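Local coordinates for fiber (Murine adenovirus 2, PDB 5NBH), which probably attaches the virion to host cells as the trimeric fibre, its distal domain binding N-acetylglucosamine, at residues Arg94-Asp105 / Thr124-Trp135; Pro165-Asp173 / Met229-Val237. All blocks are in the same frame, centred on the assembly; numbering follows the deposited sequence.

Interaction 1. Residues Arg94-Asp105 / Thr124-Trp135; sequences RLRNGTYNEYAD and TGETNATGTQTW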
loop_
_atom_site.group_PDB
_atom_site.type_symbol
_atom_site.label_atom_id
_atom_site.label_comp_id
_atom_site.label_asym_id
_atom_site.label_seq_id
_atom_site.Cartn_x
_atom_site.Cartn_y
_atom_site.Cartn_z
ATOM N N ARG A 94 -12.797 20.410 -4.123
ATOM C CA ARG A 94 -14.234 20.626 -4.191
ATOM C C ARG A 94 -14.784 19.912 -5.422
ATOM O O ARG A 94 -14.248 20.100 -6.548
ATOM C CB ARG A 94 -14.483 22.129 -4.299
ATOM C CG ARG A 94 -15.941 22.513 -4.220
ATOM C CD ARG A 94 -16.495 21.991 -2.924
ATOM N NE ARG A 94 -17.559 22.831 -2.445
ATOM C CZ ARG A 94 -18.016 22.780 -1.215
ATOM N NH1 ARG A 94 -17.511 21.901 -0.362
ATOM N NH2 ARG A 94 -18.983 23.597 -0.866
ATOM N N LEU A 95 -15.784 19.041 -5.194
ATOM C CA LEU A 95 -16.434 18.249 -6.220
ATOM C C LEU A 95 -17.921 18.548 -6.234
ATOM O O LEU A 95 -18.519 18.750 -5.195
ATOM C CB LEU A 95 -16.248 16.750 -5.971
ATOM C CG LEU A 95 -14.790 16.298 -5.937
ATOM C CD1 LEU A 95 -14.702 14.848 -5.581
ATOM C CD2 LEU A 95 -14.140 16.566 -7.265
ATOM N N ARG A 96 -18.487 18.576 -7.420
ATOM C CA ARG A 96 -19.943 18.729 -7.590
ATOM C C ARG A 96 -20.556 17.416 -8.059
ATOM O O ARG A 96 -19.991 16.725 -8.933
ATOM C CB ARG A 96 -20.212 19.812 -8.618
ATOM C CG ARG A 96 -21.674 20.148 -8.785
ATOM C CD ARG A 96 -21.863 21.337 -9.693
ATOM N NE ARG A 96 -23.265 21.742 -9.762
ATOM C CZ ARG A 96 -23.725 22.840 -10.354
ATOM N NH1 ARG A 96 -22.901 23.669 -10.998
ATOM N NH2 ARG A 96 -25.029 23.088 -10.344
ATOM N N ASN A 97 -21.730 17.082 -7.512
ATOM C CA ASN A 97 -22.504 15.946 -7.960
ATOM C C ASN A 97 -23.249 16.295 -9.249
ATOM O O ASN A 97 -24.415 16.760 -9.215
ATOM C CB ASN A 97 -23.500 15.511 -6.882
ATOM C CG ASN A 97 -24.435 14.414 -7.357
ATOM O OD1 ASN A 97 -24.166 13.709 -8.345
ATOM N ND2 ASN A 97 -25.569 14.275 -6.666
ATOM N N GLY A 98 -22.595 16.062 -10.381
ATOM C CA GLY A 98 -23.165 16.352 -11.696
ATOM C C GLY A 98 -23.659 17.774 -11.825
ATOM O O GLY A 98 -22.887 18.685 -11.619
ATOM N N THR A 99 -24.940 17.938 -12.205
ATOM C CA THR A 99 -25.554 19.234 -12.398
ATOM C C THR A 99 -26.360 19.680 -11.183
ATOM O O THR A 99 -26.982 20.759 -11.223
ATOM C CB THR A 99 -26.466 19.245 -13.653
ATOM O OG1 THR A 99 -27.291 18.067 -13.695
ATOM C CG2 THR A 99 -25.621 19.272 -14.891
ATOM N N TYR A 100 -26.369 18.867 -10.118
ATOM C CA TYR A 100 -27.194 19.164 -8.946
ATOM C C TYR A 100 -26.462 20.194 -8.115
ATOM O O TYR A 100 -25.238 20.372 -8.250
ATOM C CB TYR A 100 -27.473 17.905 -8.129
ATOM C CG TYR A 100 -28.359 16.829 -8.762
ATOM C CD1 TYR A 100 -28.865 16.928 -10.080
ATOM C CD2 TYR A 100 -28.662 15.682 -8.053
ATOM C CE1 TYR A 100 -29.644 15.920 -10.624
ATOM C CE2 TYR A 100 -29.434 14.665 -8.600
ATOM C CZ TYR A 100 -29.925 14.790 -9.888
ATOM O OH TYR A 100 -30.680 13.770 -10.406
ATOM N N ASN A 101 -27.186 20.845 -7.214
ATOM C CA ASN A 101 -26.593 21.832 -6.306
ATOM C C ASN A 101 -26.119 21.076 -5.054
ATOM O O ASN A 101 -26.585 21.309 -3.951
ATOM C CB ASN A 101 -27.625 22.922 -5.971
ATOM C CG ASN A 101 -27.966 23.775 -7.175
ATOM O OD1 ASN A 101 -27.068 24.260 -7.860
ATOM N ND2 ASN A 101 -29.262 23.975 -7.447
ATOM N N GLU A 102 -25.243 20.097 -5.263
ATOM C CA GLU A 102 -24.758 19.218 -4.198
ATOM C C GLU A 102 -23.254 19.094 -4.398
ATOM O O GLU A 102 -22.799 18.817 -5.528
ATOM C CB GLU A 102 -25.400 17.847 -4.286
ATOM C CG GLU A 102 -26.889 17.824 -3.931
ATOM C CD GLU A 102 -27.517 16.449 -4.005
ATOM O OE1 GLU A 102 -26.794 15.416 -4.162
ATOM O OE2 GLU A 102 -28.785 16.401 -3.917
ATOM N N TYR A 103 -22.515 19.297 -3.316
ATOM C CA TYR A 103 -21.041 19.331 -3.368
ATOM C C TYR A 103 -20.416 18.474 -2.256
ATOM O O TYR A 103 -21.073 18.134 -1.278
ATOM C CB TYR A 103 -20.549 20.765 -3.238
ATOM C CG TYR A 103 -21.008 21.679 -4.357
ATOM C CD1 TYR A 103 -22.298 22.234 -4.346
ATOM C CD2 TYR A 103 -20.195 21.937 -5.454
ATOM C CE1 TYR A 103 -22.724 23.074 -5.377
ATOM C CE2 TYR A 103 -20.625 22.763 -6.498
ATOM C CZ TYR A 103 -21.876 23.329 -6.449
ATOM O OH TYR A 103 -22.298 24.138 -7.477
ATOM N N ALA A 104 -19.141 18.147 -2.438
ATOM C CA ALA A 104 -18.339 17.451 -1.437
ATOM C C ALA A 104 -16.900 17.972 -1.481
ATOM O O ALA A 104 -16.461 18.517 -2.485
ATOM C CB ALA A 104 -18.364 15.969 -1.681
ATOM N N ASP A 105 -16.192 17.782 -0.376
ATOM C CA ASP A 105 -14.742 18.022 -0.300
ATOM C C ASP A 105 -14.080 16.660 -0.248
ATOM O O ASP A 105 -14.546 15.776 0.476
ATOM C CB ASP A 105 -14.393 18.753 0.977
ATOM C CG ASP A 105 -14.607 20.257 0.871
ATOM O OD1 ASP A 105 -14.915 20.754 -0.224
ATOM O OD2 ASP A 105 -14.438 20.934 1.902
ATOM N N THR A 124 -16.311 13.985 1.857
ATOM C CA THR A 124 -17.218 14.542 2.857
ATOM C C THR A 124 -18.247 15.405 2.122
ATOM O O THR A 124 -18.000 16.565 1.777
ATOM C CB THR A 124 -16.488 15.369 3.918
ATOM O OG1 THR A 124 -15.490 14.560 4.552
ATOM C CG2 THR A 124 -17.449 15.857 4.983
ATOM N N GLY A 125 -19.384 14.782 1.839
ATOM C CA GLY A 125 -20.545 15.464 1.239
ATOM C C GLY A 125 -21.219 16.430 2.199
ATOM O O GLY A 125 -21.170 16.270 3.429
ATOM N N GLU A 126 -21.856 17.453 1.626
ATOM C CA GLU A 126 -22.467 18.506 2.418
ATOM C C GLU A 126 -23.946 18.280 2.609
ATOM O O GLU A 126 -24.501 18.768 3.568
ATOM C CB GLU A 126 -22.324 19.849 1.734
ATOM C CG GLU A 126 -20.923 20.385 1.620
ATOM C CD GLU A 126 -20.906 21.777 1.011
ATOM O OE1 GLU A 126 -21.835 22.172 0.249
ATOM O OE2 GLU A 126 -19.945 22.494 1.313
ATOM N N THR A 127 -24.582 17.566 1.686
ATOM C CA THR A 127 -26.032 17.570 1.607
ATOM C C THR A 127 -26.598 16.173 1.734
ATOM O O THR A 127 -26.202 15.242 1.003
ATOM C CB THR A 127 -26.483 18.206 0.250
ATOM O OG1 THR A 127 -25.906 19.503 0.104
ATOM C CG2 THR A 127 -27.993 18.340 0.192
ATOM N N ASN A 128 -27.566 16.009 2.636
ATOM C CA ASN A 128 -28.292 14.739 2.712
ATOM C C ASN A 128 -28.950 14.423 1.383
ATOM O O ASN A 128 -29.511 15.304 0.743
ATOM C CB ASN A 128 -29.352 14.763 3.791
ATOM C CG ASN A 128 -28.753 14.883 5.169
ATOM O OD1 ASN A 128 -28.333 15.962 5.570
ATOM N ND2 ASN A 128 -28.698 13.778 5.892
ATOM N N ALA A 129 -28.886 13.166 0.977
ATOM C CA ALA A 129 -29.400 12.775 -0.322
ATOM C C ALA A 129 -29.859 11.347 -0.329
ATOM O O ALA A 129 -29.333 10.495 0.401
ATOM C CB ALA A 129 -28.342 12.980 -1.387
ATOM N N THR A 130 -30.872 11.097 -1.160
ATOM C CA THR A 130 -31.359 9.783 -1.425
ATOM C C THR A 130 -31.242 9.602 -2.938
ATOM O O THR A 130 -31.910 10.304 -3.729
ATOM C CB THR A 130 -32.817 9.619 -0.947
ATOM O OG1 THR A 130 -32.853 9.822 0.471
ATOM C CG2 THR A 130 -33.337 8.247 -1.264
ATOM N N GLY A 131 -30.379 8.678 -3.331
ATOM C CA GLY A 131 -30.095 8.434 -4.726
ATOM C C GLY A 131 -28.622 8.149 -4.902
ATOM O O GLY A 131 -27.972 7.728 -3.969
ATOM N N THR A 132 -28.123 8.356 -6.112
ATOM C CA THR A 132 -26.738 8.011 -6.447
ATOM C C THR A 132 -26.024 9.273 -6.873
ATOM O O THR A 132 -26.518 9.965 -7.775
ATOM C CB THR A 132 -26.678 6.950 -7.536
ATOM O OG1 THR A 132 -27.269 5.734 -7.034
ATOM C CG2 THR A 132 -25.224 6.674 -7.971
ATOM N N GLN A 133 -24.884 9.586 -6.239
ATOM C CA GLN A 133 -24.101 10.792 -6.589
ATOM C C GLN A 133 -22.959 10.398 -7.512
ATOM O O GLN A 133 -22.406 9.306 -7.374
ATOM C CB GLN A 133 -23.495 11.502 -5.358
ATOM C CG GLN A 133 -24.511 11.894 -4.299
ATOM C CD GLN A 133 -24.910 10.733 -3.398
ATOM O OE1 GLN A 133 -24.063 9.964 -2.959
ATOM N NE2 GLN A 133 -26.200 10.622 -3.091
ATOM N N THR A 134 -22.588 11.296 -8.417
ATOM C CA THR A 134 -21.517 11.044 -9.368
ATOM C C THR A 134 -20.424 12.042 -9.099
ATOM O O THR A 134 -20.651 13.249 -9.180
ATOM C CB THR A 134 -21.998 11.139 -10.851
ATOM O OG1 THR A 134 -22.969 10.126 -11.124
ATOM C CG2 THR A 134 -20.845 10.894 -11.785
ATOM N N TRP A 135 -19.230 11.532 -8.752
ATOM C CA TRP A 135 -18.071 12.347 -8.453
ATOM C C TRP A 135 -17.084 12.041 -9.562
ATOM O O TRP A 135 -16.686 10.877 -9.714
ATOM C CB TRP A 135 -17.472 11.999 -7.087
ATOM C CG TRP A 135 -18.501 11.913 -5.974
ATOM C CD1 TRP A 135 -18.949 10.776 -5.383
ATOM C CD2 TRP A 135 -19.251 12.995 -5.388
ATOM N NE1 TRP A 135 -19.901 11.072 -4.456
ATOM C CE2 TRP A 135 -20.103 12.431 -4.430
ATOM C CE3 TRP A 135 -19.271 14.389 -5.576
ATOM C CZ2 TRP A 135 -20.970 13.203 -3.652
ATOM C CZ3 TRP A 135 -20.158 15.167 -4.807
ATOM C CH2 TRP A 135 -20.986 14.581 -3.866
HETATM O O HOH W 1 -27.607 12.299 -7.376
HETATM O O HOH W 2 -20.030 14.657 -11.484
HETATM O O HOH W 3 -25.172 14.947 -1.671
HETATM O O HOH W 4 -23.934 20.785 -1.225
HETATM O O HOH W 5 -23.348 16.608 -0.662
HETATM O O HOH W 6 -13.141 14.569 3.002
#
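Strand 103-105 runs antiparallel to 124-125, with Ala104 and Gly125 as a non-hydrogen-bonded pair and Asp105 and Thr124 as a hydrogen-bonded one, while strands 94-96 and 131-135, their axes 7.3 Å apart, cross at 129°. A type II' turn from Asn97 to Tyr100 begins the loop between 94-96 and 103-105. Asn97 reaches strand 131-135 with its amide: CG anti to the backbone N (chi1 174°) brings OD1 2.9 Å from Thr134 N, a nearly straight bond whose donor stands above the carbonyl plane. Asn97 ND2 gives one proton to Glu102 OE1 at 3.0 Å, and a water links the same nitrogen to Thr132 O. The amide is thus gripped at both ends, and its rotation is fixed among residues that bind N-acetyl-D-glucosamine: Asn97, Glu102, Thr130, Thr132 and Gln133. A second water ties Glu102 OE1 to Thr127 O. The Trp135 ring packs against the backbone of Arg96 and Asn97. Ala104 CB sits over one face of the Trp135 six-membered ring, 4.1 Å from its centroid, a CH-pi contact, and Leu95 CB lies 3.9 Å from Trp135 CE3. In the conformer modelled here, Arg94 NH2 meets Glu126 OE2 at 2.6 Å, the guanidinium and carboxylate planes 83° apart; Arg94 NH1 also holds Asp105 OD1 at 2.8 Å, so one arginine probably offsets two carboxylates. Trp135 NE1-Ser215 OG and Thr132 OG1-Thr216 OG1 bonds hold strand 131-140 to 208-217; the Asn97 and Trp135 contacts join that sheet to the one with 83-96, 103-113 and 116-125.

Interaction 2. Residues Pro165-Asp173 / Met229-Val237; sequences PTFILPTSD and MYESQIGIV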
loop_
_atom_site.group_PDB
_atom_site.type_symbol
_atom_site.label_atom_id
_atom_site.label_comp_id
_atom_site.label_asym_id
_atom_site.label_seq_id
_atom_site.Cartn_x
_atom_site.Cartn_y
_atom_site.Cartn_z
ATOM N N PRO A 165 2.947 13.878 -13.282
ATOM C CA PRO A 165 2.309 12.671 -12.732
ATOM C C PRO A 165 1.776 11.674 -13.757
ATOM O O PRO A 165 0.651 11.167 -13.620
ATOM C CB PRO A 165 1.210 13.245 -11.840
ATOM C CG PRO A 165 0.853 14.524 -12.507
ATOM C CD PRO A 165 2.093 15.070 -13.133
ATOM N N THR A 166 2.586 11.295 -14.732
ATOM C CA THR A 166 2.154 10.294 -15.708
ATOM C C THR A 166 1.993 8.905 -15.086
ATOM O O THR A 166 1.361 8.046 -15.657
ATOM C CB THR A 166 3.113 10.209 -16.889
ATOM O OG1 THR A 166 4.411 9.813 -16.410
ATOM C CG2 THR A 166 3.198 11.560 -17.631
ATOM N N PHE A 167 2.574 8.687 -13.899
ATOM C CA PHE A 167 2.569 7.381 -13.283
ATOM C C PHE A 167 1.161 6.915 -12.804
ATOM O O PHE A 167 1.017 5.767 -12.430
ATOM C CB PHE A 167 3.596 7.331 -12.117
ATOM C CG PHE A 167 3.353 8.330 -11.025
ATOM C CD1 PHE A 167 2.385 8.113 -10.052
ATOM C CD2 PHE A 167 4.081 9.497 -10.957
ATOM C CE1 PHE A 167 2.184 9.022 -9.040
ATOM C CE2 PHE A 167 3.862 10.434 -9.959
ATOM C CZ PHE A 167 2.927 10.186 -8.987
ATOM N N ILE A 168 0.153 7.804 -12.841
ATOM C CA ILE A 168 -1.239 7.418 -12.502
ATOM C C ILE A 168 -2.046 6.896 -13.696
ATOM O O ILE A 168 -3.103 6.361 -13.490
ATOM C CB ILE A 168 -2.045 8.566 -11.870
ATOM C CG1 ILE A 168 -2.313 9.694 -12.914
ATOM C CG2 ILE A 168 -1.407 8.997 -10.562
ATOM C CD1 ILE A 168 -3.375 10.677 -12.560
ATOM N N LEU A 169 -1.524 7.023 -14.929
ATOM C CA LEU A 169 -2.318 6.770 -16.131
ATOM C C LEU A 169 -2.424 5.308 -16.449
ATOM O O LEU A 169 -1.397 4.634 -16.598
ATOM C CB LEU A 169 -1.724 7.512 -17.331
ATOM C CG LEU A 169 -1.780 9.037 -17.235
ATOM C CD1 LEU A 169 -0.896 9.641 -18.297
ATOM C CD2 LEU A 169 -3.191 9.608 -17.367
ATOM N N PRO A 170 -3.660 4.765 -16.534
ATOM C CA PRO A 170 -3.860 3.403 -16.960
ATOM C C PRO A 170 -3.977 3.271 -18.492
ATOM O O PRO A 170 -3.869 4.261 -19.184
ATOM C CB PRO A 170 -5.196 3.068 -16.307
ATOM C CG PRO A 170 -5.962 4.328 -16.443
ATOM C CD PRO A 170 -4.961 5.445 -16.334
ATOM N N THR A 171 -4.159 2.048 -18.983
ATOM C CA THR A 171 -4.236 1.818 -20.428
ATOM C C THR A 171 -5.416 2.626 -20.998
ATOM O O THR A 171 -6.518 2.642 -20.411
ATOM C CB THR A 171 -4.348 0.317 -20.813
ATOM O OG1 THR A 171 -4.502 0.212 -22.238
ATOM C CG2 THR A 171 -5.541 -0.356 -20.166
ATOM N N SER A 172 -5.162 3.309 -22.118
ATOM C CA SER A 172 -6.206 4.038 -22.857
ATOM C C SER A 172 -6.858 3.207 -23.956
ATOM O O SER A 172 -7.609 3.772 -24.771
ATOM C CB SER A 172 -5.619 5.303 -23.484
ATOM O OG SER A 172 -4.624 4.937 -24.446
ATOM N N ASP A 173 -6.582 1.903 -23.990
ATOM C CA ASP A 173 -7.269 0.976 -24.896
ATOM C C ASP A 173 -8.784 1.071 -24.663
ATOM O O ASP A 173 -9.266 0.761 -23.587
ATOM C CB ASP A 173 -6.776 -0.451 -24.642
ATOM C CG ASP A 173 -7.401 -1.476 -25.575
ATOM O OD1 ASP A 173 -8.478 -1.210 -26.180
ATOM O OD2 ASP A 173 -6.808 -2.569 -25.670
ATOM N N MET A 229 -7.456 -0.726 -6.203
ATOM C CA MET A 229 -6.214 -0.781 -6.949
ATOM C C MET A 229 -6.446 -0.935 -8.457
ATOM O O MET A 229 -7.385 -1.569 -8.884
ATOM C CB MET A 229 -5.358 -1.922 -6.416
ATOM C CG MET A 229 -4.857 -1.593 -5.017
ATOM S SD MET A 229 -3.823 -2.787 -4.153
ATOM C CE MET A 229 -3.064 -3.619 -5.485
ATOM N N TYR A 230 -5.548 -0.354 -9.223
ATOM C CA TYR A 230 -5.479 -0.559 -10.641
ATOM C C TYR A 230 -4.028 -0.585 -11.107
ATOM O O TYR A 230 -3.092 -0.482 -10.301
ATOM C CB TYR A 230 -6.359 0.508 -11.346
ATOM C CG TYR A 230 -5.881 1.943 -11.329
ATOM C CD1 TYR A 230 -6.263 2.830 -10.311
ATOM C CD2 TYR A 230 -5.059 2.432 -12.352
ATOM C CE1 TYR A 230 -5.856 4.160 -10.318
ATOM C CE2 TYR A 230 -4.650 3.756 -12.365
ATOM C CZ TYR A 230 -5.035 4.608 -11.349
ATOM O OH TYR A 230 -4.663 5.931 -11.341
ATOM N N GLU A 231 -3.837 -0.755 -12.412
ATOM C CA GLU A 231 -2.519 -0.840 -13.000
ATOM C C GLU A 231 -2.237 0.361 -13.900
ATOM O O GLU A 231 -3.151 0.825 -14.643
ATOM C CB GLU A 231 -2.428 -2.142 -13.793
ATOM C CG GLU A 231 -1.010 -2.544 -14.100
ATOM C CD GLU A 231 -0.867 -4.026 -14.331
ATOM O OE1 GLU A 231 -1.904 -4.717 -14.547
ATOM O OE2 GLU A 231 0.295 -4.475 -14.313
ATOM N N SER A 232 -1.001 0.854 -13.849
ATOM C CA SER A 232 -0.558 1.859 -14.804
ATOM C C SER A 232 0.269 1.215 -15.900
ATOM O O SER A 232 1.083 0.320 -15.645
ATOM C CB SER A 232 0.188 3.006 -14.151
ATOM O OG SER A 232 0.728 3.923 -15.113
ATOM N N GLN A 233 0.032 1.700 -17.120
ATOM C CA GLN A 233 0.778 1.301 -18.310
ATOM C C GLN A 233 2.152 1.991 -18.396
ATOM O O GLN A 233 3.007 1.578 -19.202
ATOM C CB GLN A 233 -0.046 1.644 -19.577
ATOM C CG GLN A 233 -0.372 3.136 -19.772
ATOM C CD GLN A 233 -0.939 3.464 -21.146
ATOM O OE1 GLN A 233 -0.995 2.604 -22.022
ATOM N NE2 GLN A 233 -1.383 4.714 -21.332
ATOM N N ILE A 234 2.345 3.048 -17.598
ATOM C CA ILE A 234 3.456 3.951 -17.756
ATOM C C ILE A 234 4.527 3.504 -16.804
ATOM O O ILE A 234 4.365 3.603 -15.575
ATOM C CB ILE A 234 3.103 5.419 -17.442
ATOM C CG1 ILE A 234 1.870 5.889 -18.217
ATOM C CG2 ILE A 234 4.307 6.310 -17.735
ATOM C CD1 ILE A 234 2.046 6.045 -19.718
ATOM N N GLY A 235 5.623 3.009 -17.378
ATOM C CA GLY A 235 6.803 2.689 -16.598
ATOM C C GLY A 235 7.509 3.949 -16.147
ATOM O O GLY A 235 7.619 4.926 -16.888
ATOM N N ILE A 236 8.006 3.916 -14.919
ATOM C CA ILE A 236 8.855 4.969 -14.398
ATOM C C ILE A 236 10.268 4.612 -14.870
ATOM O O ILE A 236 10.867 3.649 -14.379
ATOM C CB ILE A 236 8.801 5.011 -12.860
ATOM C CG1 ILE A 236 7.371 5.296 -12.382
ATOM C CG2 ILE A 236 9.780 6.054 -12.317
ATOM C CD1 ILE A 236 7.052 4.657 -11.051
ATOM N N VAL A 237 10.778 5.373 -15.829
ATOM C CA VAL A 237 12.106 5.140 -16.393
ATOM C C VAL A 237 12.924 6.433 -16.322
ATOM O O VAL A 237 12.577 7.389 -15.622
ATOM C CB VAL A 237 12.027 4.608 -17.850
ATOM C CG1 VAL A 237 11.144 3.364 -17.915
ATOM C CG2 VAL A 237 11.527 5.674 -18.822
ATOM O OXT VAL A 237 13.959 6.552 -16.963
HETATM O O HOH W 7 -4.133 -0.198 -17.071
#
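With OG anti to its backbone N (chi1 174°), Ser232 delivers its hydroxyl to Leu169 O, and Tyr230, its CG between backbone N and carbonyl carbon (chi1 70°), brings its hydroxyl to Ile168 O at the end of the 3-10 segment 166-168. Both bonds are 2.7 Å long, Ser232 OG to Leu169 O and Tyr230 OH to Ile168 O, but they approach differently: the Tyr230 hydroxyl comes in the carbonyl plane, on a lone pair of Ile168 O, which lies at the edge of the ring, whereas the serine comes from above the plane. Ser232 OG also accepts from Ile234 N at 3.1 Å, an ST turn, and so fixes the bend of the chain as it leaves strand 229-231. Leu169 O takes a second, weak bond from Gln233 N. Pro170 packs on the end of strand 229-231, its CB 3.5 Å from Glu231 O and 4.0 Å from Tyr230 CD2, while a water joins Thr171 N to Glu231 O. Gln233 lies extended alongside Pro170 and Thr171. Farther along, Ile234 turns CG1 to Thr166 O at 3.4 Å and against Leu169 CB, its side chain crossing Thr166 at about a right angle. Arg112 NH1 bonds both Phe167 O and Ile234 O, so one guanidinium nitrogen of strand 103-113 joins the 3-10 segment and the C-terminal tail. The contact joins the loop before strand 179-188 to that tail: Tyr230 and Pro170 pack on Leu202 of strand 191-205, and strand 229-231 meets a second subunit, where Met229 N bonds Gln225 OE1 of that neighbouring subunit.

Overall arrangement
Interactions 1 and 2 are in series along the chain, their centres 28 Å apart and their nearest atoms about 13 Å apart, without touching. They share one antiparallel sheet: strand 116-125, which ends in interaction 1, neighbours strand 223-231, which runs into interaction 2. Interaction 1 lies far from the middle of the chain, its centre 22 Å from the chain centre, and contains the residues of the N-acetylglucosamine site; no other subunit touches its two segments. Interaction 2, only 10 Å from that centre, is away from the sugar site and borders both other chains of the trimer. Interaction 1 thus probably helps to position the residues of the sugar site, while interaction 2 packs the C-terminal tail beside the subunit interface.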